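PDB 5CEC: Bd3460, which is an ankyrin-repeat immunity protein that binds the predatory endopeptidase Bd3459 and probably protects the predator from its own enzyme during prey-cell invasion. Local coordinates for residues B[32-37]-B[64-69]. Residues are numbered along the deposited sequence; the frame is centred on the assembly and turned at random.
Sequences ALNEAA and MTPLMN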
loop_
_atom_site.group_PDB
_atom_site.type_symbol
_atom_site.label_atom_id
_atom_site.label_comp_id
_atom_site.label_asym_id
_atom_site.label_seq_id
_atom_site.Cartn_x
_atom_site.Cartn_y
_atom_site.Cartn_z
ATOM N N ALA B 32 -15.949 -18.186 -1.007
ATOM C CA ALA B 32 -16.237 -16.972 -0.237
ATOM C C ALA B 32 -15.275 -16.776 0.938
ATOM O O ALA B 32 -14.810 -15.662 1.174
ATOM C CB ALA B 32 -17.673 -16.990 0.255
ATOM N N LEU B 33 -15.000 -17.851 1.679
ATOM C CA LEU B 33 -14.040 -17.792 2.770
ATOM C C LEU B 33 -12.642 -17.405 2.263
ATOM O O LEU B 33 -11.962 -16.530 2.854
ATOM C CB LEU B 33 -13.926 -19.123 3.501
ATOM C CG LEU B 33 -12.830 -19.255 4.570
ATOM C CD1 LEU B 33 -12.879 -18.164 5.627
ATOM C CD2 LEU B 33 -12.898 -20.608 5.255
ATOM N N ASN B 34 -12.193 -18.084 1.208
ATOM C CA ASN B 34 -10.858 -17.809 0.637
ATOM C C ASN B 34 -10.703 -16.366 0.172
ATOM O O ASN B 34 -9.685 -15.735 0.444
ATOM C CB ASN B 34 -10.513 -18.798 -0.482
ATOM C CG ASN B 34 -10.338 -20.212 0.031
ATOM O OD1 ASN B 34 -10.216 -20.443 1.245
ATOM N ND2 ASN B 34 -10.361 -21.168 -0.871
ATOM N N GLU B 35 -11.744 -15.837 -0.474
ATOM C CA GLU B 35 -11.767 -14.434 -0.889
ATOM C C GLU B 35 -11.739 -13.457 0.295
ATOM O O GLU B 35 -10.929 -12.522 0.329
ATOM C CB GLU B 35 -12.957 -14.177 -1.829
ATOM C CG GLU B 35 -12.758 -14.828 -3.201
ATOM C CD GLU B 35 -13.888 -14.585 -4.190
ATOM O OE1 GLU B 35 -14.977 -14.132 -3.788
ATOM O OE2 GLU B 35 -13.683 -14.857 -5.392
ATOM N N ALA B 36 -12.567 -13.708 1.305
ATOM C CA ALA B 36 -12.557 -12.858 2.503
ATOM C C ALA B 36 -11.204 -12.886 3.207
ATOM O O ALA B 36 -10.714 -11.855 3.681
ATOM C CB ALA B 36 -13.670 -13.283 3.451
ATOM N N ALA B 37 -10.597 -14.070 3.236
ATOM C CA ALA B 37 -9.296 -14.234 3.874
ATOM C C ALA B 37 -8.188 -13.437 3.179
ATOM O O ALA B 37 -7.337 -12.835 3.843
ATOM C CB ALA B 37 -8.915 -15.703 3.963
ATOM N N MET B 64 -5.014 -23.782 -2.932
ATOM C CA MET B 64 -5.036 -22.767 -1.876
ATOM C C MET B 64 -5.944 -23.154 -0.729
ATOM O O MET B 64 -7.033 -23.724 -0.921
ATOM C CB MET B 64 -5.503 -21.419 -2.432
ATOM C CG MET B 64 -4.638 -20.867 -3.555
ATOM S SD MET B 64 -3.006 -20.357 -2.996
ATOM C CE MET B 64 -3.390 -18.841 -2.123
ATOM N N THR B 65 -5.518 -22.761 0.449
ATOM C CA THR B 65 -6.298 -22.819 1.679
ATOM C C THR B 65 -6.629 -21.405 2.155
ATOM O O THR B 65 -6.006 -20.432 1.726
ATOM C CB THR B 65 -5.480 -23.449 2.796
ATOM O OG1 THR B 65 -4.301 -22.660 3.016
ATOM C CG2 THR B 65 -5.109 -24.892 2.462
ATOM N N PRO B 66 -7.575 -21.287 3.100
ATOM C CA PRO B 66 -7.792 -20.001 3.764
ATOM C C PRO B 66 -6.522 -19.396 4.332
ATOM O O PRO B 66 -6.318 -18.169 4.237
ATOM C CB PRO B 66 -8.770 -20.360 4.893
ATOM C CG PRO B 66 -9.532 -21.518 4.343
ATOM C CD PRO B 66 -8.575 -22.298 3.512
ATOM N N LEU B 67 -5.708 -20.208 4.992
ATOM C CA LEU B 67 -4.500 -19.679 5.611
ATOM C C LEU B 67 -3.555 -19.081 4.575
ATOM O O LEU B 67 -2.938 -18.037 4.826
ATOM C CB LEU B 67 -3.789 -20.777 6.413
ATOM C CG LEU B 67 -2.580 -20.304 7.211
ATOM C CD1 LEU B 67 -2.979 -19.364 8.317
ATOM C CD2 LEU B 67 -1.775 -21.467 7.733
ATOM N N MET B 68 -3.380 -19.761 3.444
ATOM C CA MET B 68 -2.528 -19.215 2.372
ATOM C C MET B 68 -3.046 -17.881 1.881
ATOM O O MET B 68 -2.252 -16.971 1.644
ATOM C CB MET B 68 -2.418 -20.177 1.202
ATOM C CG MET B 68 -1.629 -21.443 1.467
ATOM S SD MET B 68 -1.979 -22.576 0.107
ATOM C CE MET B 68 -1.584 -24.125 0.887
ATOM N N ASN B 69 -4.350 -17.787 1.679
ATOM C CA ASN B 69 -4.958 -16.539 1.284
ATOM C C ASN B 69 -4.724 -15.423 2.291
ATOM O O ASN B 69 -4.368 -14.312 1.902
ATOM C CB ASN B 69 -6.457 -16.751 1.064
ATOM C CG ASN B 69 -6.780 -17.275 -0.308
ATOM O OD1 ASN B 69 -6.811 -16.517 -1.259
ATOM N ND2 ASN B 69 -7.034 -18.572 -0.418
HETATM O O HOH W 1 -9.476 -23.654 0.165
#
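Pro66, the first residue of helix 66-72, packs against the side chains of Leu33 and Asn34, and this pairing shows how two helices can lie close although no direct hydrogen bond joins residues 32-37 to 64-69. On the apolar flank the end of Leu33, with CG turned away from its backbone N (chi1 173°), brings CD2 to 3.6 Å from Pro66 CG, the two side chains crossing at about a right angle; Leu33 also packs on Val45 and Val49 of helix 42-49. Next to it, Asn34 OD1 lies 3.3 Å from Pro66 N, which has no hydrogen to offer, so the approach is van der Waals contact. The packing stays close one turn further on, where the methyl of Ala37 sits 3.6 Å from Pro66 O and also meets Asn69 CB. Asn69 lies across the Asn34 side chain with the amide planes only 15° apart. Its ND2 is 3.5 Å from Asn34 CB, but donates to Thr65 O (3.0 Å) from above the carbonyl plane, a bond that holds the amide's turn; Thr65 O also accepts from Asn69 N. The contact is looser beside Met64, where a water accepts from Asn34 ND2 and can donate to Met64 O; Met64 also packs on Arg392 of the Bd3459 chain, placing this margin at the binding interface. Thr65 is the N-cap, OG1 accepting from Met68 N (3.1 Å) in a capping box. This Thr-Pro-Leu start, with Met68 replacing the usual histidine, packed beside helix 31-39, is typical of ankyrin repeats.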